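PDB 5HCF: calreticulin, putative from Trypanosoma cruzi, which probably acts as a chaperone of the calreticulin family, binding carbohydrate and peptide through its legume-lectin-like globular domain. Local coordinates for residues Leu69-Ser74 with Ile227-Asp232; Tyr105-Gly110 with Val120-His125; Leu144-Thr149 with Phe161-Ser166. One frame throughout, in Å; residues are numbered along the deposited sequence. Where two conformers were deposited one is given.

Contact 1 of 3, residues Leu69-Ser74 with Ile227-Asp232; sequences LVVSFS and IVIGDD
V70 and S72 of strand 69-74 pair with G230 and V228 of strand 227-230 at two antiparallel hydrogen-bonded sites within one sheet of the legume-lectin-like β-sandwich. At the first site, V70 N donates to G230 O (2.8 Å). The return bond runs from G230 N to V70 O (3.1 Å). The second pair is as complete: S72 N reaches V228 O at 2.9 Å, and V228 N reaches S72 O at 2.7 Å. V70 O is also approached by the CA-H of I229, with CA 3.2 Å from the oxygen. Backbone groups of L69, V71 and F73 turn instead to strand 145-152 and bond with I152, L150 and Y148, so that strand 69-76 is gripped along both edges.

Polar side chains find partners beyond this ladder. S72 OG hydrogen-bonds T149 OG1, while D232 caps the start of helix 233-243 by accepting E235 N on OD1. That helix covers the face carrying V70, S72 and V228. On the other face the contact is apolar. L69 CG stands anti to its own nitrogen (chi1 -178°), and the side chain runs alongside I229 in the same direction, with L69 CD1 3.7 Å from I229 CG2. Farther along, F73 CB rests 3.8 Å from I227 CG1.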
ATOM      1  N   LEU A  69       0.825  -6.166  12.837  1.00 41.76           N
ATOM      2  CA  LEU A  69       0.872  -4.891  12.151  1.00 40.84           C
ATOM      3  C   LEU A  69      -0.057  -4.964  10.954  1.00 41.35           C
ATOM      4  O   LEU A  69       0.078  -5.846  10.109  1.00 43.01           O
ATOM      5  CB  LEU A  69       2.300  -4.542  11.718  1.00 38.58           C
ATOM      6  CG  LEU A  69       2.457  -3.186  11.019  1.00 36.80           C
ATOM      7  CD1 LEU A  69       2.216  -2.057  12.003  1.00 37.80           C
ATOM      8  CD2 LEU A  69       3.828  -3.051  10.385  1.00 33.58           C
ATOM      9  N   VAL A  70      -1.017  -4.047  10.904  1.00 41.75           N
ATOM     10  CA  VAL A  70      -1.994  -4.023   9.825  1.00 39.73           C
ATOM     11  C   VAL A  70      -1.933  -2.700   9.073  1.00 39.40           C
ATOM     12  O   VAL A  70      -2.008  -1.624   9.681  1.00 40.50           O
ATOM     13  CB  VAL A  70      -3.426  -4.243  10.351  1.00 39.47           C
ATOM     14  CG1 VAL A  70      -4.410  -4.359   9.193  1.00 37.24           C
ATOM     15  CG2 VAL A  70      -3.484  -5.487  11.225  1.00 39.28           C
ATOM     16  N   VAL A  71      -1.811  -2.792   7.750  1.00 36.98           N
ATOM     17  CA  VAL A  71      -1.771  -1.623   6.875  1.00 36.29           C
ATOM     18  C   VAL A  71      -2.947  -1.650   5.911  1.00 35.81           C
ATOM     19  O   VAL A  71      -3.225  -2.672   5.286  1.00 33.51           O
ATOM     20  CB  VAL A  71      -0.459  -1.554   6.056  1.00 35.99           C
ATOM     21  CG1 VAL A  71      -0.227  -0.140   5.534  1.00 34.91           C
ATOM     22  CG2 VAL A  71       0.716  -2.014   6.891  1.00 36.98           C
ATOM     23  N   SER A  72      -3.636  -0.525   5.788  1.00 38.83           N
ATOM     24  CA  SER A  72      -4.764  -0.435   4.877  1.00 39.92           C
ATOM     25  C   SER A  72      -4.829   0.938   4.220  1.00 43.22           C
ATOM     26  O   SER A  72      -4.486   1.949   4.838  1.00 46.50           O
ATOM     27  CB  SER A  72      -6.068  -0.731   5.618  1.00 40.73           C
ATOM     28  OG  SER A  72      -7.124  -0.969   4.705  1.00 42.68           O
ATOM     29  N   PHE A  73      -5.248   0.962   2.958  1.00 40.95           N
ATOM     30  CA  PHE A  73      -5.498   2.207   2.246  1.00 39.32           C
ATOM     31  C   PHE A  73      -6.301   1.902   0.993  1.00 38.74           C
ATOM     32  O   PHE A  73      -6.380   0.748   0.569  1.00 38.78           O
ATOM     33  CB  PHE A  73      -4.190   2.916   1.889  1.00 39.18           C
ATOM     34  CG  PHE A  73      -3.482   2.327   0.697  1.00 39.01           C
ATOM     35  CD1 PHE A  73      -2.711   1.179   0.826  1.00 38.94           C
ATOM     36  CD2 PHE A  73      -3.577   2.925  -0.553  1.00 37.28           C
ATOM     37  CE1 PHE A  73      -2.057   0.637  -0.266  1.00 37.08           C
ATOM     38  CE2 PHE A  73      -2.921   2.389  -1.648  1.00 35.99           C
ATOM     39  CZ  PHE A  73      -2.162   1.244  -1.505  1.00 36.21           C
ATOM     40  N   SER A  74      -6.904   2.930   0.409  1.00 37.95           N
ATOM     41  CA  SER A  74      -7.670   2.755  -0.818  1.00 36.08           C
ATOM     42  C   SER A  74      -7.122   3.633  -1.939  1.00 34.70           C
ATOM     43  O   SER A  74      -6.608   4.722  -1.689  1.00 33.19           O
ATOM     44  CB  SER A  74      -9.149   3.067  -0.580  1.00 36.49           C
ATOM     45  OG  SER A  74      -9.322   4.408  -0.154  1.00 37.30           O
ATOM     46  N   ILE A 227      -5.406   5.866   4.813  1.00 36.22           N
ATOM     47  CA  ILE A 227      -4.205   5.124   5.173  1.00 36.36           C
ATOM     48  C   ILE A 227      -4.241   4.800   6.663  1.00 36.99           C
ATOM     49  O   ILE A 227      -3.995   5.664   7.503  1.00 36.65           O
ATOM     50  CB  ILE A 227      -2.926   5.903   4.830  1.00 36.65           C
ATOM     51  CG1 ILE A 227      -2.888   6.204   3.331  1.00 33.47           C
ATOM     52  CG2 ILE A 227      -1.688   5.119   5.250  1.00 32.93           C
ATOM     53  CD1 ILE A 227      -1.716   7.051   2.902  1.00 33.63           C
ATOM     54  N   VAL A 228      -4.565   3.549   6.979  1.00 38.35           N
ATOM     55  CA  VAL A 228      -4.695   3.109   8.364  1.00 39.94           C
ATOM     56  C   VAL A 228      -3.586   2.145   8.763  1.00 38.35           C
ATOM     57  O   VAL A 228      -3.224   1.249   8.004  1.00 37.18           O
ATOM     58  CB  VAL A 228      -6.052   2.424   8.609  1.00 40.71           C
ATOM     59  CG1 VAL A 228      -6.223   2.102  10.080  1.00 42.88           C
ATOM     60  CG2 VAL A 228      -7.189   3.304   8.115  1.00 41.78           C
ATOM     61  N   ILE A 229      -3.046   2.338   9.960  1.00 39.71           N
ATOM     62  CA  ILE A 229      -2.041   1.433  10.498  1.00 40.95           C
ATOM     63  C   ILE A 229      -2.307   1.161  11.979  1.00 43.19           C
ATOM     64  O   ILE A 229      -2.559   2.087  12.755  1.00 44.89           O
ATOM     65  CB  ILE A 229      -0.615   1.994  10.305  1.00 41.65           C
ATOM     66  CG1 ILE A 229      -0.401   2.388   8.840  1.00 40.24           C
ATOM     67  CG2 ILE A 229       0.431   0.968  10.730  1.00 41.76           C
ATOM     68  CD1 ILE A 229       0.958   2.980   8.548  1.00 40.50           C
ATOM     69  N   GLY A 230      -2.254  -0.114  12.358  1.00 41.58           N
ATOM     70  CA  GLY A 230      -2.542  -0.533  13.718  1.00 41.77           C
ATOM     71  C   GLY A 230      -1.999  -1.916  14.041  1.00 42.36           C
ATOM     72  O   GLY A 230      -1.221  -2.487  13.275  1.00 42.17           O
ATOM     73  N   ASP A 231      -2.402  -2.458  15.184  1.00 44.36           N
ATOM     74  CA  ASP A 231      -1.925  -3.772  15.611  1.00 45.87           C
ATOM     75  C   ASP A 231      -3.060  -4.777  15.798  1.00 47.65           C
ATOM     76  O   ASP A 231      -2.844  -5.871  16.316  1.00 49.13           O
ATOM     77  CB  ASP A 231      -1.110  -3.651  16.903  1.00 47.90           C
ATOM     78  CG  ASP A 231      -1.914  -3.087  18.060  1.00 50.88           C
ATOM     79  OD1 ASP A 231      -3.126  -2.846  17.896  1.00 52.12           O
ATOM     80  OD2 ASP A 231      -1.324  -2.866  19.137  1.00 53.07           O
ATOM     81  N   ASP A 232      -4.265  -4.391  15.392  1.00 48.38           N
ATOM     82  CA  ASP A 232      -5.424  -5.270  15.485  1.00 51.00           C
ATOM     83  C   ASP A 232      -6.171  -5.322  14.159  1.00 52.47           C
ATOM     84  O   ASP A 232      -6.531  -4.284  13.605  1.00 55.14           O
ATOM     85  CB  ASP A 232      -6.363  -4.809  16.598  1.00 54.49           C
ATOM     86  CG  ASP A 232      -7.577  -5.705  16.738  1.00 58.33           C
ATOM     87  OD1 ASP A 232      -8.539  -5.535  15.959  1.00 59.12           O
ATOM     88  OD2 ASP A 232      -7.564  -6.587  17.623  1.00 61.12           O
TER

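Contact 2 of 3, residues Tyr105-Gly110 with Val120-His125; sequences YWLMFG and VHIILH
A first torsion of 173° swings the indole of W106 away from its own nitrogen, and L124, whose CG lies beside its backbone N, extends in the same direction. L124 CD2 thereby comes over one face of the six-membered ring, 4.2 Å from its centroid and displaced toward the rim, in a CH-pi contact. The same methyl meets L107 CD1 at 3.8 Å. Y105 takes another position: with chi1 at 58° its CG sits between nitrogen and carbonyl carbon, which lays the phenol across I123. I123 CG2 lies at the ring edge, in its plane, and approaches Y105 OH to 3.3 Å.

Between these groups runs the β-hairpin of strands 107-114 and 117-126. M108 and I123 form a hydrogen-bonded pair, M108 N to I123 O at 3.0 Å and I123 N to M108 O at 2.9 Å. G110 and H121 form another such pair, and H125 N adds a nearly straight bond to W106 O (170°). W106 and L107 both face L90 of strand 83-91, making a classic β-bulge.

F109 lies alongside I122, its CD1 3.9 Å from I122 CG1, on the face turned to strand 145-152. On the other face, the modelled M108 conformer sets CE over the H121 imidazole, a placement made doubtful by a second conformer. H121 NE2 is bonded to D112 OD2, and Y87 meets the imidazole edge-to-face.

The two faces thus differ in chemistry: L107, F109, I122 and L124 seal the hydrophobic interior, whereas Y105, M108, H121 and I123 make the other face of the sheet, mixed aromatic, aliphatic and polar, which probably corresponds to the concave sugar-binding face of calreticulins.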
ATOM      1  N   TYR A 105      12.875   1.818   2.068  1.00 40.64           N
ATOM      2  CA  TYR A 105      11.590   1.552   2.699  1.00 38.05           C
ATOM      3  C   TYR A 105      11.626   0.181   3.358  1.00 36.49           C
ATOM      4  O   TYR A 105      12.523  -0.614   3.088  1.00 39.58           O
ATOM      5  CB  TYR A 105      10.452   1.634   1.676  1.00 36.72           C
ATOM      6  CG  TYR A 105      10.602   0.673   0.516  1.00 34.84           C
ATOM      7  CD1 TYR A 105      11.220   1.069  -0.660  1.00 33.56           C
ATOM      8  CD2 TYR A 105      10.144  -0.636   0.605  1.00 34.47           C
ATOM      9  CE1 TYR A 105      11.372   0.196  -1.715  1.00 33.44           C
ATOM     10  CE2 TYR A 105      10.293  -1.517  -0.448  1.00 33.20           C
ATOM     11  CZ  TYR A 105      10.906  -1.094  -1.604  1.00 33.16           C
ATOM     12  OH  TYR A 105      11.056  -1.966  -2.657  1.00 33.94           O
ATOM     13  N   TRP A 106      10.665  -0.085   4.235  1.00 33.72           N
ATOM     14  CA  TRP A 106      10.484  -1.422   4.778  1.00 33.28           C
ATOM     15  C   TRP A 106       9.421  -2.155   3.975  1.00 33.28           C
ATOM     16  O   TRP A 106       9.549  -3.347   3.704  1.00 33.36           O
ATOM     17  CB  TRP A 106      10.080  -1.387   6.251  1.00 32.70           C
ATOM     18  CG  TRP A 106       9.710  -2.752   6.794  1.00 32.58           C
ATOM     19  CD1 TRP A 106      10.547  -3.818   6.977  1.00 33.57           C
ATOM     20  CD2 TRP A 106       8.410  -3.190   7.215  1.00 30.14           C
ATOM     21  NE1 TRP A 106       9.848  -4.889   7.485  1.00 32.18           N
ATOM     22  CE2 TRP A 106       8.536  -4.530   7.643  1.00 31.18           C
ATOM     23  CE3 TRP A 106       7.153  -2.580   7.275  1.00 29.65           C
ATOM     24  CZ2 TRP A 106       7.451  -5.269   8.123  1.00 31.80           C
ATOM     25  CZ3 TRP A 106       6.076  -3.315   7.753  1.00 29.46           C
ATOM     26  CH2 TRP A 106       6.232  -4.646   8.169  1.00 30.21           C
ATOM     27  N   LEU A 107       8.357  -1.436   3.625  1.00 33.41           N
ATOM     28  CA  LEU A 107       7.255  -2.019   2.875  1.00 32.67           C
ATOM     29  C   LEU A 107       6.817  -1.156   1.691  1.00 34.27           C
ATOM     30  O   LEU A 107       6.664   0.060   1.812  1.00 35.47           O
ATOM     31  CB  LEU A 107       6.056  -2.263   3.802  1.00 31.13           C
ATOM     32  CG  LEU A 107       4.775  -2.850   3.194  1.00 29.86           C
ATOM     33  CD1 LEU A 107       4.935  -4.332   2.848  1.00 26.42           C
ATOM     34  CD2 LEU A 107       3.577  -2.636   4.117  1.00 30.23           C
ATOM     35  N   MET A 108       6.637  -1.805   0.546  1.00 34.10           N
ATOM     36  CA  MET A 108       5.993  -1.185  -0.604  0.50 33.43           C
ATOM     37  C   MET A 108       4.746  -1.994  -0.931  1.00 34.15           C
ATOM     38  O   MET A 108       4.835  -3.174  -1.283  1.00 36.42           O
ATOM     39  CB  MET A 108       6.935  -1.118  -1.803  0.50 33.72           C
ATOM     40  CG  MET A 108       6.281  -0.604  -3.076  0.50 32.76           C
ATOM     41  SD  MET A 108       7.481  -0.247  -4.377  0.50 33.30           S
ATOM     42  CE  MET A 108       6.589  -0.811  -5.828  0.50 32.25           C
ATOM     43  N   PHE A 109       3.587  -1.359  -0.810  1.00 32.95           N
ATOM     44  CA  PHE A 109       2.318  -2.079  -0.825  1.00 31.39           C
ATOM     45  C   PHE A 109       1.231  -1.350  -1.616  1.00 32.25           C
ATOM     46  O   PHE A 109       0.936  -0.186  -1.346  1.00 32.71           O
ATOM     47  CB  PHE A 109       1.873  -2.310   0.626  1.00 29.50           C
ATOM     48  CG  PHE A 109       0.520  -2.942   0.766  1.00 28.73           C
ATOM     49  CD1 PHE A 109       0.220  -4.129   0.125  1.00 27.05           C
ATOM     50  CD2 PHE A 109      -0.454  -2.344   1.558  1.00 27.10           C
ATOM     51  CE1 PHE A 109      -1.028  -4.702   0.259  1.00 26.61           C
ATOM     52  CE2 PHE A 109      -1.700  -2.912   1.698  1.00 25.05           C
ATOM     53  CZ  PHE A 109      -1.988  -4.094   1.050  1.00 26.53           C
ATOM     54  N   GLY A 110       0.649  -2.034  -2.599  1.00 31.58           N
ATOM     55  CA  GLY A 110      -0.471  -1.485  -3.344  1.00 32.20           C
ATOM     56  C   GLY A 110      -0.501  -1.895  -4.805  1.00 33.79           C
ATOM     57  O   GLY A 110       0.413  -2.569  -5.282  1.00 35.97           O
ATOM     58  N   VAL A 120      -0.541  -6.667  -7.486  1.00 33.53           N
ATOM     59  CA  VAL A 120      -0.494  -5.972  -6.208  1.00 32.87           C
ATOM     60  C   VAL A 120       0.881  -6.169  -5.590  1.00 31.98           C
ATOM     61  O   VAL A 120       1.298  -7.294  -5.337  1.00 30.72           O
ATOM     62  CB  VAL A 120      -1.587  -6.476  -5.241  1.00 31.19           C
ATOM     63  CG1 VAL A 120      -1.519  -5.726  -3.919  1.00 28.15           C
ATOM     64  CG2 VAL A 120      -2.971  -6.348  -5.883  1.00 30.21           C
ATOM     65  N   HIS A 121       1.584  -5.071  -5.340  1.00 33.76           N
ATOM     66  CA  HIS A 121       2.914  -5.154  -4.756  1.00 31.61           C
ATOM     67  C   HIS A 121       2.837  -5.429  -3.274  1.00 32.47           C
ATOM     68  O   HIS A 121       2.119  -4.744  -2.544  1.00 34.12           O
ATOM     69  CB  HIS A 121       3.696  -3.856  -4.964  1.00 31.25           C
ATOM     70  CG  HIS A 121       4.174  -3.648  -6.365  1.00 32.32           C
ATOM     71  ND1 HIS A 121       5.049  -4.508  -6.987  1.00 34.49           N
ATOM     72  CD2 HIS A 121       3.913  -2.660  -7.256  1.00 31.94           C
ATOM     73  CE1 HIS A 121       5.299  -4.069  -8.209  1.00 34.92           C
ATOM     74  NE2 HIS A 121       4.624  -2.949  -8.394  1.00 33.60           N
ATOM     75  N   ILE A 122       3.577  -6.437  -2.832  1.00 32.14           N
ATOM     76  CA  ILE A 122       3.865  -6.587  -1.416  1.00 31.10           C
ATOM     77  C   ILE A 122       5.357  -6.839  -1.289  1.00 33.14           C
ATOM     78  O   ILE A 122       5.802  -7.987  -1.292  1.00 35.87           O
ATOM     79  CB  ILE A 122       3.077  -7.725  -0.765  1.00 29.26           C
ATOM     80  CG1 ILE A 122       1.580  -7.559  -1.026  1.00 24.69           C
ATOM     81  CG2 ILE A 122       3.358  -7.756   0.732  1.00 31.22           C
ATOM     82  CD1 ILE A 122       0.736  -8.627  -0.389  1.00 24.14           C
ATOM     83  N   ILE A 123       6.123  -5.757  -1.185  1.00 30.67           N
ATOM     84  CA  ILE A 123       7.578  -5.843  -1.205  1.00 31.44           C
ATOM     85  C   ILE A 123       8.155  -5.533   0.170  1.00 33.32           C
ATOM     86  O   ILE A 123       7.933  -4.454   0.726  1.00 33.27           O
ATOM     87  CB  ILE A 123       8.186  -4.882  -2.247  1.00 31.35           C
ATOM     88  CG1 ILE A 123       7.602  -5.159  -3.634  1.00 32.31           C
ATOM     89  CG2 ILE A 123       9.700  -5.004  -2.275  1.00 30.84           C
ATOM     90  CD1 ILE A 123       8.217  -4.329  -4.738  1.00 32.14           C
ATOM     91  N   LEU A 124       8.892  -6.492   0.718  1.00 33.37           N
ATOM     92  CA  LEU A 124       9.471  -6.340   2.042  1.00 33.70           C
ATOM     93  C   LEU A 124      10.976  -6.173   1.953  1.00 36.16           C
ATOM     94  O   LEU A 124      11.657  -6.951   1.284  1.00 37.79           O
ATOM     95  CB  LEU A 124       9.134  -7.548   2.917  1.00 34.64           C
ATOM     96  CG  LEU A 124       7.695  -7.686   3.413  1.00 35.65           C
ATOM     97  CD1 LEU A 124       7.449  -9.101   3.922  1.00 35.64           C
ATOM     98  CD2 LEU A 124       7.409  -6.657   4.502  1.00 34.81           C
ATOM     99  N   HIS A 125      11.499  -5.152   2.618  1.00 35.63           N
ATOM    100  CA  HIS A 125      12.935  -5.009   2.710  1.00 33.89           C
ATOM    101  C   HIS A 125      13.420  -5.892   3.845  1.00 34.89           C
ATOM    102  O   HIS A 125      13.059  -5.686   5.002  1.00 37.17           O
ATOM    103  CB  HIS A 125      13.361  -3.563   2.944  1.00 33.13           C
ATOM    104  CG  HIS A 125      14.844  -3.394   2.994  1.00 37.33           C
ATOM    105  ND1 HIS A 125      15.594  -3.058   1.884  1.00 38.74           N
ATOM    106  CD2 HIS A 125      15.730  -3.558   4.005  1.00 39.59           C
ATOM    107  CE1 HIS A 125      16.868  -3.004   2.214  1.00 40.45           C
ATOM    108  NE2 HIS A 125      16.980  -3.301   3.499  1.00 42.15           N
TER

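Contact 3 of 3, residues Leu144-Thr149 with Phe161-Ser166; sequences LTHVYT and FLDGES
A β-hairpin joins strands 145-152 and 157-162, and where the second strand ends, D163 reaches back to H146 and V147. Its chi1 of -62° sets CG beside its own backbone N and anti to the carbonyl carbon, turning the carboxylate to two donors. OD2 accepts H146 ND1 (2.8 Å) through its syn lone pair, and this oxygen lies almost in the ring plane, with ring and carboxylate only 23° apart. OD1 takes V147 N at 2.9 Å, met nearly along the C-O axis. D163 N in turn donates to V147 O, 2.9 Å away, so the aspartate is fastened through both backbone and side chain. H146 NE2 is bonded to D142 OD1, and carboxylates at both nitrogens would favour a protonated imidazole.

D163 and G164 occupy the corners of a type I' turn from L162 to E165, which leads directly into strand 165-171 of the same sandwich sheet. A water at the turn accepts G164 N (3.0 Å), bonds T149 OG1, which also holds S72 OG, and gives V147 O a weak bond. Farther along, T149 and F161 form a hydrogen-bonded antiparallel pair, with F161 N 2.8 Å from T149 O. Beside it L162 lies along Y148, placing CD1 3.7 Å from Y148 CE2.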
ATOM      1  N   LEU A 144     -13.757   2.139  -9.976  1.00 39.08           N
ATOM      2  CA  LEU A 144     -14.256   2.138  -8.607  1.00 40.25           C
ATOM      3  C   LEU A 144     -13.138   2.190  -7.563  1.00 41.16           C
ATOM      4  O   LEU A 144     -11.972   1.911  -7.861  1.00 39.13           O
ATOM      5  CB  LEU A 144     -15.122   0.903  -8.366  1.00 39.51           C
ATOM      6  CG  LEU A 144     -16.359   0.743  -9.248  1.00 40.54           C
ATOM      7  CD1 LEU A 144     -16.913  -0.661  -9.106  1.00 40.13           C
ATOM      8  CD2 LEU A 144     -17.411   1.775  -8.877  1.00 42.70           C
ATOM      9  N   THR A 145     -13.510   2.555  -6.337  1.00 36.70           N
ATOM     10  CA  THR A 145     -12.580   2.569  -5.217  1.00 34.39           C
ATOM     11  C   THR A 145     -12.298   1.151  -4.734  1.00 35.02           C
ATOM     12  O   THR A 145     -13.219   0.364  -4.523  1.00 33.56           O
ATOM     13  CB  THR A 145     -13.119   3.402  -4.036  1.00 35.05           C
ATOM     14  OG1 THR A 145     -13.185   4.781  -4.411  1.00 36.15           O
ATOM     15  CG2 THR A 145     -12.215   3.261  -2.811  1.00 35.70           C
ATOM     16  N   HIS A 146     -11.020   0.826  -4.565  1.00 37.18           N
ATOM     17  CA  HIS A 146     -10.637  -0.464  -4.009  1.00 37.66           C
ATOM     18  C   HIS A 146      -9.717  -0.286  -2.811  1.00 37.95           C
ATOM     19  O   HIS A 146      -8.927   0.658  -2.754  1.00 37.42           O
ATOM     20  CB  HIS A 146      -9.973  -1.335  -5.073  1.00 36.45           C
ATOM     21  CG  HIS A 146     -10.872  -1.647  -6.229  1.00 35.54           C
ATOM     22  ND1 HIS A 146     -11.887  -2.576  -6.151  1.00 34.70           N
ATOM     23  CD2 HIS A 146     -10.909  -1.152  -7.487  1.00 35.58           C
ATOM     24  CE1 HIS A 146     -12.515  -2.637  -7.311  1.00 35.85           C
ATOM     25  NE2 HIS A 146     -11.940  -1.784  -8.140  1.00 36.17           N
ATOM     26  N   VAL A 147      -9.838  -1.195  -1.850  1.00 38.33           N
ATOM     27  CA  VAL A 147      -9.086  -1.111  -0.602  1.00 36.68           C
ATOM     28  C   VAL A 147      -8.067  -2.240  -0.496  1.00 37.35           C
ATOM     29  O   VAL A 147      -8.375  -3.398  -0.778  1.00 38.13           O
ATOM     30  CB  VAL A 147     -10.025  -1.168   0.621  1.00 34.73           C
ATOM     31  CG1 VAL A 147      -9.247  -0.915   1.911  1.00 31.62           C
ATOM     32  CG2 VAL A 147     -11.163  -0.170   0.464  1.00 33.20           C
ATOM     33  N   TYR A 148      -6.855  -1.900  -0.074  1.00 36.90           N
ATOM     34  CA  TYR A 148      -5.798  -2.891   0.063  1.00 35.22           C
ATOM     35  C   TYR A 148      -5.326  -2.947   1.506  1.00 37.61           C
ATOM     36  O   TYR A 148      -4.836  -1.959   2.051  1.00 38.48           O
ATOM     37  CB  TYR A 148      -4.642  -2.577  -0.886  1.00 30.97           C
ATOM     38  CG  TYR A 148      -5.099  -2.436  -2.322  1.00 29.43           C
ATOM     39  CD1 TYR A 148      -5.624  -1.236  -2.789  1.00 29.44           C
ATOM     40  CD2 TYR A 148      -5.025  -3.507  -3.206  1.00 28.01           C
ATOM     41  CE1 TYR A 148      -6.050  -1.104  -4.094  1.00 29.90           C
ATOM     42  CE2 TYR A 148      -5.447  -3.385  -4.512  1.00 27.57           C
ATOM     43  CZ  TYR A 148      -5.962  -2.182  -4.951  1.00 30.35           C
ATOM     44  OH  TYR A 148      -6.386  -2.050  -6.253  1.00 31.59           O
ATOM     45  N   THR A 149      -5.488  -4.112   2.121  1.00 38.79           N
ATOM     46  CA  THR A 149      -5.189  -4.286   3.536  1.00 38.03           C
ATOM     47  C   THR A 149      -4.218  -5.438   3.744  1.00 38.56           C
ATOM     48  O   THR A 149      -4.377  -6.507   3.158  1.00 40.72           O
ATOM     49  CB  THR A 149      -6.471  -4.555   4.356  1.00 37.11           C
ATOM     50  OG1 THR A 149      -7.438  -3.527   4.101  1.00 37.17           O
ATOM     51  CG2 THR A 149      -6.155  -4.591   5.837  1.00 35.60           C
ATOM     52  N   PHE A 161      -6.011  -8.492   2.097  1.00 38.85           N
ATOM     53  CA  PHE A 161      -7.424  -8.277   1.822  1.00 39.00           C
ATOM     54  C   PHE A 161      -7.607  -7.259   0.712  1.00 39.08           C
ATOM     55  O   PHE A 161      -6.975  -6.203   0.714  1.00 37.46           O
ATOM     56  CB  PHE A 161      -8.151  -7.802   3.083  1.00 40.09           C
ATOM     57  CG  PHE A 161      -8.069  -8.766   4.227  1.00 42.10           C
ATOM     58  CD1 PHE A 161      -6.927  -8.840   5.010  1.00 41.85           C
ATOM     59  CD2 PHE A 161      -9.139  -9.595   4.528  1.00 42.75           C
ATOM     60  CE1 PHE A 161      -6.847  -9.730   6.059  1.00 43.16           C
ATOM     61  CE2 PHE A 161      -9.069 -10.484   5.581  1.00 43.10           C
ATOM     62  CZ  PHE A 161      -7.922 -10.551   6.347  1.00 44.37           C
ATOM     63  N   LEU A 162      -8.482  -7.578  -0.233  1.00 40.86           N
ATOM     64  CA  LEU A 162      -8.868  -6.623  -1.258  1.00 40.78           C
ATOM     65  C   LEU A 162     -10.358  -6.344  -1.109  1.00 40.78           C
ATOM     66  O   LEU A 162     -11.169  -7.270  -1.120  1.00 41.08           O
ATOM     67  CB  LEU A 162      -8.540  -7.156  -2.654  1.00 41.85           C
ATOM     68  CG  LEU A 162      -8.513  -6.131  -3.789  1.00 43.26           C
ATOM     69  CD1 LEU A 162      -7.402  -6.485  -4.766  1.00 42.23           C
ATOM     70  CD2 LEU A 162      -9.850  -6.058  -4.498  1.00 46.56           C
ATOM     71  N   ASP A 163     -10.705  -5.071  -0.943  1.00 40.66           N
ATOM     72  CA  ASP A 163     -12.087  -4.660  -0.705  1.00 42.77           C
ATOM     73  C   ASP A 163     -12.713  -5.395   0.476  1.00 45.60           C
ATOM     74  O   ASP A 163     -13.887  -5.754   0.442  1.00 46.24           O
ATOM     75  CB  ASP A 163     -12.934  -4.882  -1.955  1.00 42.50           C
ATOM     76  CG  ASP A 163     -12.454  -4.070  -3.131  1.00 41.73           C
ATOM     77  OD1 ASP A 163     -11.803  -3.028  -2.905  1.00 42.65           O
ATOM     78  OD2 ASP A 163     -12.725  -4.471  -4.279  1.00 41.61           O
ATOM     79  N   GLY A 164     -11.917  -5.618   1.519  1.00 47.95           N
ATOM     80  CA  GLY A 164     -12.409  -6.207   2.751  1.00 49.07           C
ATOM     81  C   GLY A 164     -12.417  -7.720   2.756  1.00 50.83           C
ATOM     82  O   GLY A 164     -12.571  -8.339   3.806  1.00 54.62           O
ATOM     83  N   GLU A 165     -12.245  -8.319   1.583  1.00 48.95           N
ATOM     84  CA  GLU A 165     -12.284  -9.763   1.457  1.00 47.94           C
ATOM     85  C   GLU A 165     -10.900 -10.360   1.320  1.00 46.27           C
ATOM     86  O   GLU A 165     -10.050  -9.821   0.613  1.00 45.19           O
ATOM     87  N   SER A 166     -10.677 -11.479   2.001  1.00 46.61           N
ATOM     88  CA  SER A 166      -9.397 -12.175   1.954  1.00 44.57           C
ATOM     89  C   SER A 166      -9.069 -12.672   0.544  1.00 45.71           C
ATOM     90  O   SER A 166      -9.859 -13.395  -0.070  1.00 45.57           O
ATOM     91  CB  SER A 166      -9.403 -13.349   2.938  1.00 42.16           C
ATOM     92  OG  SER A 166      -8.126 -13.952   3.026  1.00 39.78           O
TER
HETATM   93  O   HOH W   1      -9.300  -4.320   2.025  1.00 32.56           O

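Contacts 1 and 3 belong to the same sheet, where strands 69-76 and 145-152 are direct neighbours; contact 2 lies in the opposing sheet of the sandwich. Between the sheets, the F109 ring of contact 2 edges up to the backbone of strand 145-152, CE2 3.3 Å from Y148 O, while L69 CD2 of contact 1 lies 3.5 Å from W106 CZ3. All three are buried; contact 3 opens somewhat at its turn, where D163 and G164 are partly exposed. Side-chain packing weighs more heavily in contact 2, whose rings pack against aliphatic side chains. Contact 1 relies chiefly on its backbone ladder. Contact 3 is the only one with a histidine-carboxylate bond running between its two segments, and adds a bridging water.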